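Acetylxylan esterase / glucomannan deacetylase (Cellvibrio japonicus, PDB 2WAA) removes acetyl groups from acetylated xylan and glucomannan, thereby taking part in the breakdown of plant cell wall polysaccharides. Local coordinates at residues S16-G24 and L125-R133; V67-S76 and E96-R104. One frame throughout, in Å; residues are numbered along the deposited sequence. Where two conformers were deposited one is given.

Contact 1: S16-G24 and L125-R133; sequences SDPHIQVMG and LPAPVLPQR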
ATOM      1  N   SER A  16     -16.341   9.096   5.932  0.50  9.34           N
ATOM      2  CA  SER A  16     -17.168   8.216   5.156  0.50 10.98           C
ATOM      3  C   SER A  16     -18.321   9.105   4.711  0.50 12.04           C
ATOM      4  O   SER A  16     -19.333   9.240   5.376  0.50 12.64           O
ATOM      5  CB  SER A  16     -17.650   7.040   6.016  0.50 11.46           C
ATOM      6  OG  SER A  16     -18.118   5.973   5.213  0.50 12.23           O
ATOM      7  N   ASP A  17     -18.095   9.812   3.631  1.00 12.10           N
ATOM      8  CA  ASP A  17     -19.159  10.475   2.917  1.00 13.18           C
ATOM      9  C   ASP A  17     -18.865  10.267   1.424  1.00 13.09           C
ATOM     10  O   ASP A  17     -17.699  10.132   1.030  1.00 14.85           O
ATOM     11  CB  ASP A  17     -19.073  11.970   3.288  1.00 13.06           C
ATOM     12  CG  ASP A  17     -20.057  12.814   2.543  1.00 13.82           C
ATOM     13  OD1 ASP A  17     -21.072  13.197   3.168  1.00 12.07           O
ATOM     14  OD2 ASP A  17     -19.844  13.066   1.337  1.00 11.90           O
ATOM     15  N   PRO A  18     -19.908  10.204   0.603  1.00 12.78           N
ATOM     16  CA  PRO A  18     -19.681   9.881  -0.808  1.00 12.97           C
ATOM     17  C   PRO A  18     -18.846  10.901  -1.563  1.00 12.37           C
ATOM     18  O   PRO A  18     -18.405  10.600  -2.662  1.00 12.84           O
ATOM     19  CB  PRO A  18     -21.095   9.856  -1.418  1.00 13.70           C
ATOM     20  CG  PRO A  18     -22.027   9.961  -0.346  1.00 14.75           C
ATOM     21  CD  PRO A  18     -21.340  10.269   0.966  1.00 13.34           C
ATOM     22  N   HIS A  19     -18.683  12.109  -1.019  1.00 10.48           N
ATOM     23  CA  HIS A  19     -17.841  13.097  -1.683  1.00  9.93           C
ATOM     24  C   HIS A  19     -16.366  12.796  -1.506  1.00  9.72           C
ATOM     25  O   HIS A  19     -15.546  13.346  -2.235  1.00 10.93           O
ATOM     26  CB  HIS A  19     -18.094  14.524  -1.169  1.00 10.76           C
ATOM     27  CG  HIS A  19     -19.462  15.044  -1.496  1.00 12.30           C
ATOM     28  ND1 HIS A  19     -20.545  14.853  -0.663  1.00 13.50           N
ATOM     29  CD2 HIS A  19     -19.924  15.748  -2.556  1.00 11.89           C
ATOM     30  CE1 HIS A  19     -21.626  15.411  -1.195  1.00 13.07           C
ATOM     31  NE2 HIS A  19     -21.272  15.970  -2.339  1.00 14.24           N
ATOM     32  N   ILE A  20     -16.030  11.939  -0.553  1.00  8.44           N
ATOM     33  CA  ILE A  20     -14.617  11.609  -0.336  1.00  8.85           C
ATOM     34  C   ILE A  20     -14.302  10.256  -0.994  1.00  8.60           C
ATOM     35  O   ILE A  20     -14.865   9.204  -0.614  1.00  9.41           O
ATOM     36  CB  ILE A  20     -14.279  11.590   1.155  1.00  9.13           C
ATOM     37  CG1 ILE A  20     -14.454  12.989   1.748  1.00  9.58           C
ATOM     38  CG2 ILE A  20     -12.802  11.149   1.362  1.00  7.97           C
ATOM     39  CD1 ILE A  20     -14.367  12.966   3.183  1.00 15.55           C
ATOM     40  N   GLN A  21     -13.466  10.315  -2.024  1.00  7.93           N
ATOM     41  CA  GLN A  21     -12.983   9.133  -2.734  1.00  6.61           C
ATOM     42  C   GLN A  21     -11.948   8.407  -1.876  1.00  6.75           C
ATOM     43  O   GLN A  21     -11.156   9.056  -1.174  1.00  7.03           O
ATOM     44  CB  GLN A  21     -12.418   9.542  -4.104  1.00  7.12           C
ATOM     45  CG  GLN A  21     -12.120   8.289  -5.009  1.00  5.04           C
ATOM     46  CD  GLN A  21     -13.349   7.367  -5.137  1.00 10.06           C
ATOM     47  OE1 GLN A  21     -13.573   6.481  -4.316  1.00  8.34           O
ATOM     48  NE2 GLN A  21     -14.179   7.595  -6.173  1.00 11.77           N
ATOM     49  N   VAL A  22     -11.949   7.064  -1.926  1.00  7.66           N
ATOM     50  CA  VAL A  22     -11.044   6.313  -1.080  1.00  8.19           C
ATOM     51  C   VAL A  22     -10.456   5.214  -1.924  1.00  8.64           C
ATOM     52  O   VAL A  22     -11.199   4.428  -2.572  1.00  8.05           O
ATOM     53  CB  VAL A  22     -11.810   5.651   0.057  1.00  9.83           C
ATOM     54  CG1 VAL A  22     -10.846   4.767   0.921  1.00  9.71           C
ATOM     55  CG2 VAL A  22     -12.457   6.760   0.959  1.00  9.05           C
ATOM     56  N   MET A  23      -9.140   5.129  -1.903  1.00  7.65           N
ATOM     57  CA  MET A  23      -8.467   4.018  -2.585  1.00  7.85           C
ATOM     58  C   MET A  23      -7.570   3.376  -1.526  1.00  7.87           C
ATOM     59  O   MET A  23      -6.742   4.061  -0.931  1.00  9.33           O
ATOM     60  CB  MET A  23      -7.613   4.546  -3.753  1.00  7.77           C
ATOM     61  CG  MET A  23      -6.930   3.345  -4.548  1.00  8.02           C
ATOM     62  SD  MET A  23      -5.887   4.031  -5.837  1.00  9.95           S
ATOM     63  CE  MET A  23      -4.421   4.589  -4.954  1.00 10.56           C
ATOM     64  N   GLY A  24      -7.731   2.081  -1.266  1.00  7.16           N
ATOM     65  CA  GLY A  24      -6.928   1.429  -0.191  1.00  6.95           C
ATOM     66  C   GLY A  24      -7.874   0.963   0.906  1.00  7.47           C
ATOM     67  O   GLY A  24      -9.033   1.410   0.986  1.00  7.35           O
ATOM     68  N   LEU A 125     -17.523  19.193  -4.389  1.00 10.67           N
ATOM     69  CA  LEU A 125     -17.920  18.709  -5.717  1.00 12.13           C
ATOM     70  C   LEU A 125     -17.931  17.161  -5.743  1.00 11.89           C
ATOM     71  O   LEU A 125     -17.551  16.559  -4.748  1.00 10.52           O
ATOM     72  CB  LEU A 125     -16.981  19.338  -6.742  1.00 12.14           C
ATOM     73  CG  LEU A 125     -17.061  20.892  -6.752  1.00 15.01           C
ATOM     74  CD1 LEU A 125     -15.973  21.442  -7.630  1.00 20.10           C
ATOM     75  CD2 LEU A 125     -18.406  21.348  -7.277  1.00 19.08           C
ATOM     76  N   PRO A 126     -18.406  16.524  -6.847  1.00 13.04           N
ATOM     77  CA  PRO A 126     -18.445  15.067  -6.950  1.00 13.11           C
ATOM     78  C   PRO A 126     -17.054  14.503  -6.730  1.00 11.31           C
ATOM     79  O   PRO A 126     -16.051  15.122  -7.118  1.00 11.09           O
ATOM     80  CB  PRO A 126     -18.855  14.804  -8.415  1.00 13.48           C
ATOM     81  CG  PRO A 126     -19.690  16.024  -8.766  1.00 14.98           C
ATOM     82  CD  PRO A 126     -18.903  17.161  -8.084  1.00 14.69           C
ATOM     83  N   ALA A 127     -17.030  13.335  -6.096  1.00 10.96           N
ATOM     84  CA  ALA A 127     -15.774  12.643  -5.819  1.00  9.37           C
ATOM     85  C   ALA A 127     -14.866  12.480  -7.043  1.00 10.04           C
ATOM     86  O   ALA A 127     -15.337  12.202  -8.175  1.00  9.09           O
ATOM     87  CB  ALA A 127     -16.078  11.255  -5.213  1.00  9.77           C
ATOM     88  N   PRO A 128     -13.549  12.580  -6.820  1.00  9.85           N
ATOM     89  CA  PRO A 128     -12.642  12.306  -7.916  1.00 10.47           C
ATOM     90  C   PRO A 128     -12.952  10.911  -8.459  1.00  9.92           C
ATOM     91  O   PRO A 128     -13.290  10.024  -7.714  1.00 10.91           O
ATOM     92  CB  PRO A 128     -11.258  12.322  -7.245  1.00 11.22           C
ATOM     93  CG  PRO A 128     -11.417  13.220  -6.039  1.00 10.12           C
ATOM     94  CD  PRO A 128     -12.873  13.159  -5.630  1.00 10.31           C
ATOM     95  N   VAL A 129     -12.794  10.726  -9.760  1.00  9.64           N
ATOM     96  CA  VAL A 129     -13.077   9.448 -10.378  1.00 10.14           C
ATOM     97  C   VAL A 129     -11.772   8.652 -10.434  1.00  9.79           C
ATOM     98  O   VAL A 129     -10.736   9.140 -10.856  1.00 10.35           O
ATOM     99  CB  VAL A 129     -13.609   9.712 -11.811  1.00 11.99           C
ATOM    100  CG1 VAL A 129     -13.636   8.403 -12.639  1.00 11.41           C
ATOM    101  CG2 VAL A 129     -14.998  10.311 -11.694  1.00 12.09           C
ATOM    102  N   LEU A 130     -11.819   7.414  -9.975  1.00  9.13           N
ATOM    103  CA  LEU A 130     -10.626   6.563 -10.024  1.00  9.05           C
ATOM    104  C   LEU A 130     -10.558   5.773 -11.330  1.00  9.43           C
ATOM    105  O   LEU A 130     -11.587   5.502 -11.964  1.00  9.62           O
ATOM    106  CB  LEU A 130     -10.692   5.567  -8.843  1.00  9.01           C
ATOM    107  CG  LEU A 130     -10.631   6.178  -7.406  1.00  9.42           C
ATOM    108  CD1 LEU A 130     -10.810   5.029  -6.390  1.00 13.40           C
ATOM    109  CD2 LEU A 130      -9.365   6.978  -7.154  1.00 13.20           C
ATOM    110  N   PRO A 131      -9.338   5.303 -11.708  1.00 10.03           N
ATOM    111  CA  PRO A 131      -9.212   4.420 -12.897  1.00  9.56           C
ATOM    112  C   PRO A 131     -10.051   3.158 -12.828  1.00  9.19           C
ATOM    113  O   PRO A 131     -10.362   2.673 -11.730  1.00  9.52           O
ATOM    114  CB  PRO A 131      -7.720   4.049 -12.881  1.00  9.27           C
ATOM    115  CG  PRO A 131      -7.076   5.240 -12.250  1.00 10.81           C
ATOM    116  CD  PRO A 131      -8.030   5.628 -11.126  1.00  9.74           C
ATOM    117  N   GLN A 132     -10.408   2.589 -13.979  1.00  8.94           N
ATOM    118  CA  GLN A 132     -11.122   1.326 -13.940  1.00 10.02           C
ATOM    119  C   GLN A 132     -10.231   0.141 -13.509  1.00 10.24           C
ATOM    120  O   GLN A 132     -10.693  -0.767 -12.773  1.00 10.82           O
ATOM    121  CB  GLN A 132     -11.733   1.020 -15.301  1.00 10.24           C
ATOM    122  CG  GLN A 132     -12.839   1.999 -15.723  1.00 12.00           C
ATOM    123  CD  GLN A 132     -14.069   1.824 -14.911  1.00 17.53           C
ATOM    124  OE1 GLN A 132     -14.667   0.749 -14.895  1.00 18.13           O
ATOM    125  NE2 GLN A 132     -14.449   2.857 -14.193  1.00 17.92           N
ATOM    126  N   ARG A 133      -9.000   0.113 -14.009  1.00 10.88           N
ATOM    127  CA  ARG A 133      -8.086  -1.002 -13.721  1.00 10.62           C
ATOM    128  C   ARG A 133      -7.714  -0.990 -12.243  1.00  9.90           C
ATOM    129  O   ARG A 133      -7.568   0.081 -11.663  1.00  8.76           O
ATOM    130  CB  ARG A 133      -6.804  -0.831 -14.520  1.00 12.25           C
ATOM    131  CG  ARG A 133      -6.952  -1.161 -16.015  1.00 12.52           C
ATOM    132  CD  ARG A 133      -5.665  -0.816 -16.686  1.00 14.71           C
ATOM    133  NE  ARG A 133      -5.788  -1.086 -18.120  1.00 17.27           N
ATOM    134  CZ  ARG A 133      -4.905  -0.668 -19.023  1.00 16.94           C
ATOM    135  NH1 ARG A 133      -3.827   0.017 -18.652  1.00 16.15           N
ATOM    136  NH2 ARG A 133      -5.109  -0.950 -20.307  1.00 20.73           N
TER
HETATM  137  O   HOH W   1     -19.611  12.198  -5.132  0.50  5.76           O
HETATM  138  O   HOH W   2     -15.217  15.607  -3.688  1.00  9.26           O

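Contact 2: V67-S76 and E96-R104; sequences VIIDNHPPTS and EHRVEIIHR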
ATOM      1  N   VAL A  67       0.041  15.396   2.049  1.00  8.44           N
ATOM      2  CA  VAL A  67      -1.142  16.160   1.668  1.00  8.61           C
ATOM      3  C   VAL A  67      -0.732  16.845   0.360  1.00  8.35           C
ATOM      4  O   VAL A  67       0.316  17.455   0.288  1.00  7.82           O
ATOM      5  CB  VAL A  67      -1.500  17.245   2.707  1.00  9.21           C
ATOM      6  CG1 VAL A  67      -2.732  18.087   2.173  1.00 10.60           C
ATOM      7  CG2 VAL A  67      -1.879  16.591   4.057  1.00  9.15           C
ATOM      8  N   ILE A  68      -1.522  16.652  -0.676  1.00  7.84           N
ATOM      9  CA  ILE A  68      -1.209  17.235  -1.989  1.00  9.31           C
ATOM     10  C   ILE A  68      -2.398  18.079  -2.450  1.00  8.73           C
ATOM     11  O   ILE A  68      -3.530  17.593  -2.544  1.00  8.51           O
ATOM     12  CB  ILE A  68      -0.891  16.180  -3.033  1.00  9.30           C
ATOM     13  CG1 ILE A  68       0.235  15.245  -2.523  1.00 11.16           C
ATOM     14  CG2 ILE A  68      -0.506  16.851  -4.363  1.00 10.20           C
ATOM     15  CD1 ILE A  68       0.253  13.923  -3.189  1.00 14.98           C
ATOM     16  N   ILE A  69      -2.134  19.364  -2.661  1.00  9.63           N
ATOM     17  CA  ILE A  69      -3.162  20.335  -3.051  1.00  9.17           C
ATOM     18  C   ILE A  69      -2.922  20.683  -4.513  1.00 10.62           C
ATOM     19  O   ILE A  69      -1.816  21.102  -4.853  1.00 10.47           O
ATOM     20  CB  ILE A  69      -3.025  21.601  -2.242  1.00  8.96           C
ATOM     21  CG1 ILE A  69      -3.041  21.292  -0.740  1.00  8.99           C
ATOM     22  CG2 ILE A  69      -4.155  22.595  -2.672  1.00  8.53           C
ATOM     23  CD1 ILE A  69      -4.306  20.538  -0.304  1.00  7.64           C
ATOM     24  N   ASP A  70      -3.913  20.430  -5.372  1.00 10.87           N
ATOM     25  CA  ASP A  70      -3.766  20.662  -6.799  1.00 12.54           C
ATOM     26  C   ASP A  70      -2.492  19.985  -7.294  1.00 13.94           C
ATOM     27  O   ASP A  70      -2.261  18.791  -7.012  1.00 14.05           O
ATOM     28  CB  ASP A  70      -3.821  22.164  -7.091  1.00 11.62           C
ATOM     29  CG  ASP A  70      -5.176  22.780  -6.639  1.00 12.81           C
ATOM     30  OD1 ASP A  70      -6.200  22.113  -6.845  1.00 14.51           O
ATOM     31  OD2 ASP A  70      -5.202  23.902  -6.106  1.00 14.25           O
ATOM     32  N   ASN A  71      -1.656  20.696  -8.025  1.00 14.26           N
ATOM     33  CA  ASN A  71      -0.385  20.144  -8.499  0.50 16.21           C
ATOM     34  C   ASN A  71       0.837  20.547  -7.672  1.00 16.17           C
ATOM     35  O   ASN A  71       1.985  20.419  -8.157  1.00 17.56           O
ATOM     36  CB  ASN A  71      -0.161  20.585  -9.956  0.50 16.71           C
ATOM     37  CG  ASN A  71      -0.208  22.086 -10.126  0.50 17.79           C
ATOM     38  OD1 ASN A  71      -0.936  22.809  -9.410  0.50 22.64           O
ATOM     39  ND2 ASN A  71       0.563  22.586 -11.095  0.50 21.93           N
ATOM     40  N   HIS A  72       0.626  21.077  -6.465  1.00 14.17           N
ATOM     41  CA  HIS A  72       1.730  21.592  -5.689  1.00 14.26           C
ATOM     42  C   HIS A  72       2.589  20.473  -5.098  1.00 13.30           C
ATOM     43  O   HIS A  72       2.138  19.352  -4.979  1.00 13.46           O
ATOM     44  CB  HIS A  72       1.215  22.505  -4.573  1.00 14.30           C
ATOM     45  CG  HIS A  72       0.367  23.621  -5.093  1.00 18.45           C
ATOM     46  ND1 HIS A  72      -0.551  24.286  -4.311  1.00 22.58           N
ATOM     47  CD2 HIS A  72       0.293  24.175  -6.328  1.00 16.80           C
ATOM     48  CE1 HIS A  72      -1.161  25.203  -5.045  1.00 22.14           C
ATOM     49  NE2 HIS A  72      -0.667  25.162  -6.272  1.00 23.47           N
ATOM     50  N   PRO A  73       3.794  20.813  -4.663  1.00 13.18           N
ATOM     51  CA  PRO A  73       4.663  19.842  -3.998  1.00 13.87           C
ATOM     52  C   PRO A  73       3.945  19.322  -2.759  1.00 13.72           C
ATOM     53  O   PRO A  73       3.297  20.095  -2.074  1.00 14.18           O
ATOM     54  CB  PRO A  73       5.862  20.696  -3.591  1.00 13.32           C
ATOM     55  CG  PRO A  73       5.939  21.727  -4.697  1.00 13.33           C
ATOM     56  CD  PRO A  73       4.470  22.105  -4.871  1.00 13.50           C
ATOM     57  N   PRO A  74       4.067  18.028  -2.468  1.00 13.71           N
ATOM     58  CA  PRO A  74       3.396  17.466  -1.290  1.00 12.01           C
ATOM     59  C   PRO A  74       3.968  18.002   0.007  1.00 12.12           C
ATOM     60  O   PRO A  74       5.148  18.398   0.060  1.00 12.64           O
ATOM     61  CB  PRO A  74       3.671  15.949  -1.412  1.00 12.79           C
ATOM     62  CG  PRO A  74       4.959  15.856  -2.121  1.00 15.11           C
ATOM     63  CD  PRO A  74       4.955  17.046  -3.136  1.00 14.51           C
ATOM     64  N   THR A  75       3.166  17.968   1.059  1.00 10.67           N
ATOM     65  CA  THR A  75       3.632  18.354   2.385  1.00  9.96           C
ATOM     66  C   THR A  75       3.502  17.075   3.208  1.00 10.44           C
ATOM     67  O   THR A  75       2.424  16.462   3.224  1.00 11.16           O
ATOM     68  CB  THR A  75       2.774  19.493   2.978  1.00 11.89           C
ATOM     69  OG1 THR A  75       2.915  20.662   2.157  1.00 11.58           O
ATOM     70  CG2 THR A  75       3.202  19.842   4.446  1.00 11.69           C
ATOM     71  N   SER A  76       4.571  16.648   3.865  1.00 10.30           N
ATOM     72  CA  SER A  76       4.493  15.488   4.754  0.50 10.09           C
ATOM     73  C   SER A  76       4.288  15.945   6.203  1.00 10.67           C
ATOM     74  O   SER A  76       4.993  16.842   6.670  1.00 11.69           O
ATOM     75  CB  SER A  76       5.767  14.642   4.663  0.50 10.43           C
ATOM     76  OG  SER A  76       6.101  14.362   3.309  0.50  8.86           O
ATOM     77  N   GLU A  96     -11.732  26.346  -7.163  1.00 14.07           N
ATOM     78  CA  GLU A  96     -11.912  24.909  -7.187  1.00 12.66           C
ATOM     79  C   GLU A  96     -10.523  24.297  -6.886  1.00 13.04           C
ATOM     80  O   GLU A  96      -9.526  24.707  -7.499  1.00 10.87           O
ATOM     81  CB  GLU A  96     -12.426  24.474  -8.549  1.00 14.27           C
ATOM     82  CG  GLU A  96     -12.568  23.014  -8.627  1.00 16.80           C
ATOM     83  CD  GLU A  96     -13.231  22.592  -9.906  1.00 25.89           C
ATOM     84  OE1 GLU A  96     -14.142  23.324 -10.360  1.00 26.31           O
ATOM     85  OE2 GLU A  96     -12.847  21.526 -10.423  1.00 24.69           O
ATOM     86  N   HIS A  97     -10.456  23.331  -5.953  1.00 10.30           N
ATOM     87  CA  HIS A  97      -9.147  22.759  -5.546  1.00 10.45           C
ATOM     88  C   HIS A  97      -9.295  21.258  -5.374  1.00 10.35           C
ATOM     89  O   HIS A  97     -10.321  20.772  -4.873  1.00 11.43           O
ATOM     90  CB  HIS A  97      -8.644  23.381  -4.224  1.00  9.04           C
ATOM     91  CG  HIS A  97      -8.304  24.835  -4.371  1.00 10.86           C
ATOM     92  ND1 HIS A  97      -7.195  25.266  -5.083  1.00 11.06           N
ATOM     93  CD2 HIS A  97      -8.988  25.949  -4.015  1.00 12.50           C
ATOM     94  CE1 HIS A  97      -7.200  26.592  -5.121  1.00 14.80           C
ATOM     95  NE2 HIS A  97      -8.273  27.029  -4.475  1.00 12.82           N
ATOM     96  N   ARG A  98      -8.254  20.544  -5.783  1.00 10.38           N
ATOM     97  CA  ARG A  98      -8.219  19.093  -5.641  0.50 10.94           C
ATOM     98  C   ARG A  98      -7.343  18.814  -4.427  1.00  9.81           C
ATOM     99  O   ARG A  98      -6.282  19.423  -4.274  1.00  9.87           O
ATOM    100  CB  ARG A  98      -7.607  18.441  -6.892  0.50 11.61           C
ATOM    101  CG  ARG A  98      -7.275  16.947  -6.699  0.50 13.96           C
ATOM    102  CD  ARG A  98      -6.866  16.218  -8.000  0.50 18.41           C
ATOM    103  NE  ARG A  98      -6.876  14.760  -7.808  0.50 19.81           N
ATOM    104  CZ  ARG A  98      -6.039  14.102  -7.011  0.50 20.22           C
ATOM    105  NH1 ARG A  98      -5.130  14.764  -6.317  0.50 21.10           N
ATOM    106  NH2 ARG A  98      -6.115  12.786  -6.890  0.50 19.66           N
ATOM    107  N   VAL A  99      -7.774  17.880  -3.568  1.00  9.32           N
ATOM    108  CA  VAL A  99      -7.038  17.614  -2.320  1.00  7.94           C
ATOM    109  C   VAL A  99      -6.872  16.115  -2.153  1.00  8.26           C
ATOM    110  O   VAL A  99      -7.846  15.374  -2.294  1.00  7.90           O
ATOM    111  CB  VAL A  99      -7.848  18.129  -1.130  1.00  7.95           C
ATOM    112  CG1 VAL A  99      -7.133  17.840   0.170  1.00  9.46           C
ATOM    113  CG2 VAL A  99      -8.062  19.644  -1.284  1.00  8.21           C
ATOM    114  N   GLU A 100      -5.636  15.668  -1.900  1.00  8.01           N
ATOM    115  CA  GLU A 100      -5.373  14.236  -1.696  1.00  9.07           C
ATOM    116  C   GLU A 100      -4.580  14.057  -0.397  1.00  9.48           C
ATOM    117  O   GLU A 100      -3.625  14.828  -0.131  1.00 10.24           O
ATOM    118  CB  GLU A 100      -4.558  13.621  -2.885  1.00  8.59           C
ATOM    119  CG  GLU A 100      -4.552  12.073  -2.799  1.00 11.13           C
ATOM    120  CD  GLU A 100      -3.850  11.391  -3.996  1.00 18.78           C
ATOM    121  OE1 GLU A 100      -3.108  12.081  -4.735  1.00 19.55           O
ATOM    122  OE2 GLU A 100      -4.030  10.166  -4.186  1.00 19.48           O
ATOM    123  N   ILE A 101      -4.993  13.078   0.420  1.00  8.43           N
ATOM    124  CA  ILE A 101      -4.233  12.697   1.602  1.00  8.88           C
ATOM    125  C   ILE A 101      -3.755  11.270   1.344  1.00  8.20           C
ATOM    126  O   ILE A 101      -4.553  10.410   0.978  1.00  8.43           O
ATOM    127  CB  ILE A 101      -5.103  12.753   2.867  1.00  9.15           C
ATOM    128  CG1 ILE A 101      -5.601  14.206   3.072  1.00 10.57           C
ATOM    129  CG2 ILE A 101      -4.382  12.158   4.078  1.00 10.39           C
ATOM    130  CD1 ILE A 101      -6.758  14.330   4.103  1.00 11.63           C
ATOM    131  N   ILE A 102      -2.454  11.029   1.509  1.00  7.19           N
ATOM    132  CA  ILE A 102      -1.909   9.701   1.254  1.00  7.67           C
ATOM    133  C   ILE A 102      -1.248   9.197   2.511  1.00  7.59           C
ATOM    134  O   ILE A 102      -0.377   9.887   3.076  1.00  8.01           O
ATOM    135  CB  ILE A 102      -0.873   9.642   0.056  1.00  8.47           C
ATOM    136  CG1 ILE A 102      -1.485  10.135  -1.263  1.00 12.78           C
ATOM    137  CG2 ILE A 102      -0.466   8.205  -0.214  1.00  9.25           C
ATOM    138  CD1 ILE A 102      -1.106  11.582  -1.537  1.00 21.65           C
ATOM    139  N   HIS A 103      -1.635   7.986   2.969  1.00  5.54           N
ATOM    140  CA  HIS A 103      -0.968   7.415   4.138  1.00  6.26           C
ATOM    141  C   HIS A 103       0.457   6.971   3.736  1.00  6.49           C
ATOM    142  O   HIS A 103       0.621   6.104   2.852  1.00  6.89           O
ATOM    143  CB  HIS A 103      -1.793   6.205   4.665  1.00  4.31           C
ATOM    144  CG  HIS A 103      -1.364   5.695   6.016  1.00  7.05           C
ATOM    145  ND1 HIS A 103      -1.422   4.360   6.355  1.00  7.66           N
ATOM    146  CD2 HIS A 103      -0.853   6.331   7.103  1.00  6.79           C
ATOM    147  CE1 HIS A 103      -0.998   4.195   7.604  1.00  8.31           C
ATOM    148  NE2 HIS A 103      -0.654   5.376   8.083  1.00  7.86           N
ATOM    149  N   ARG A 104       1.480   7.509   4.406  1.00  6.22           N
ATOM    150  CA  ARG A 104       2.868   7.086   4.136  1.00  7.20           C
ATOM    151  C   ARG A 104       3.257   5.930   5.019  1.00  7.32           C
ATOM    152  O   ARG A 104       4.093   5.123   4.619  1.00  8.29           O
ATOM    153  CB  ARG A 104       3.869   8.216   4.416  1.00  7.00           C
ATOM    154  CG  ARG A 104       3.674   9.458   3.499  1.00  8.13           C
ATOM    155  CD  ARG A 104       4.316  10.712   4.158  1.00  6.35           C
ATOM    156  NE  ARG A 104       5.750  10.569   4.415  1.00  7.91           N
ATOM    157  CZ  ARG A 104       6.706  10.836   3.525  1.00  9.84           C
ATOM    158  NH1 ARG A 104       6.419  11.227   2.266  1.00  7.36           N
ATOM    159  NH2 ARG A 104       7.997  10.695   3.885  1.00  6.16           N
TER
HETATM  160  O   HOH W   3      -4.107  17.039  -5.429  1.00 14.06           O

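Contact 1: S16-G24 and L125-R133
The extended, proline-rich connection that leaves the N-terminal beta region and enters the first strand of the parallel sheet, 133-139, runs past H19, Q21 and M23, and Q21 bonds to P128 and packs on L130. The amide of Q21 is used at both ends. NE2 donates to P128 O at 3.0 Å, nearly straight on to the carbonyl, and this acceptor lies almost exactly in the amide plane. OE1 meanwhile takes the backbone N of V22 at 2.9 Å, so two bonds fix the rotation of the amide. The chain can fold back this way because CG stands anti to the backbone N (chi1 -170°) and the next torsion bends it. L130 approaches from the opposite direction, its CG lying 3.5 Å from Q21 CG and its CD1 against the amide carbon; that same methyl brushes M23 CB.

Further back along the connection, A127 CB points into the turn and sits 3.5 Å from P18 O. One water joins the two chains here, donating to P18 O and accepting from A127 N at 3.0 Å; another lies 2.7 Å from both H19 O and L125 O. The H19 ring turns its CD2 edge to L125 O. Its other side is set by D17, whose OD2 accepts from H19 ND1 through the syn lone pair and from H19 N on the anti side; the bond from H19 N makes an Asx turn, at the start of the type I turn D17-I20.

Q21 and L125 both bond through their backbones to strand 42-48, and M23 and L130 reach Q178 of the parallel sheet. The arrangement is that of an interdomain linker held against a beta-sheet domain, consistent with the two-domain architecture of family 2 carbohydrate esterases.

Contact 2: V67-S76 and E96-R104
D70 grips H97 and R98 with the two oxygens of one carboxylate. OD2 accepts from H97 ND1 at 2.6 Å through its syn lone pair, in the plane of the ring and almost straight (170°), although carboxylate and ring are turned 36° apart. OD1 takes the backbone N of R98 at 2.8 Å, from a donor well out of the carboxylate plane. With CG beside the backbone N (chi1 -60°), the acid leans over the neighbouring strand, while its own N donates to R98 O at 2.8 Å; OD1 thus does what a backbone oxygen would do in a hydrogen-bonded pair. The negative charge would be expected to polarise the imidazole, which is also stacked on F91.

Next come the backbone bonds of I68 with E100, N to O at 2.8 Å and O to N at 2.9 Å. A water lies 3.0 Å from both I68 O and D70 O.

These bonds define an antiparallel pairing of 67-69 with 96-103, in which V67-I101 and I69-V99 are the non-hydrogen-bonded pairs. Strand 67-69 turns through a type II' turn, I69 to H72, into strand 75-76, making a beta hairpin with D70 as the second residue of the turn.

On the face of V67, I69, V99 and I101, I69 CD1 settles against both methyls of V99, the nearer, CG1, at 3.9 Å, with L88 and F89 of strand 84-91 packing on the same side. I68 and E100 run side by side on the opposite face. At the far end S76 OG lies 3.3 Å from R104 NH1, over one face of the guanidinium; S76 OG is bonded to D66, while R104 has its strongest partner in D149 and a second salt bridge to D66.

Overall arrangement
From the N terminus the chain first passes 16-24, then builds most of the antiparallel strands before returning as 125-133, so contact 1 closes a long loop of about a hundred residues that is entirely without helix. Contact 2 lies wholly within that loop and closes a shorter one, bringing 96-104 back to the hairpin 67-76 after strand 84-91. Both contacts reach the same antiparallel sheet, in which strand 42-48 pairs with 21-23 and with 94-103. Their centres are about 15 Å apart, and they touch where L125 CD1 packs 3.7 Å from E96 CD. Beyond contact 1 the chain enters the parallel sheet through strand 133-139.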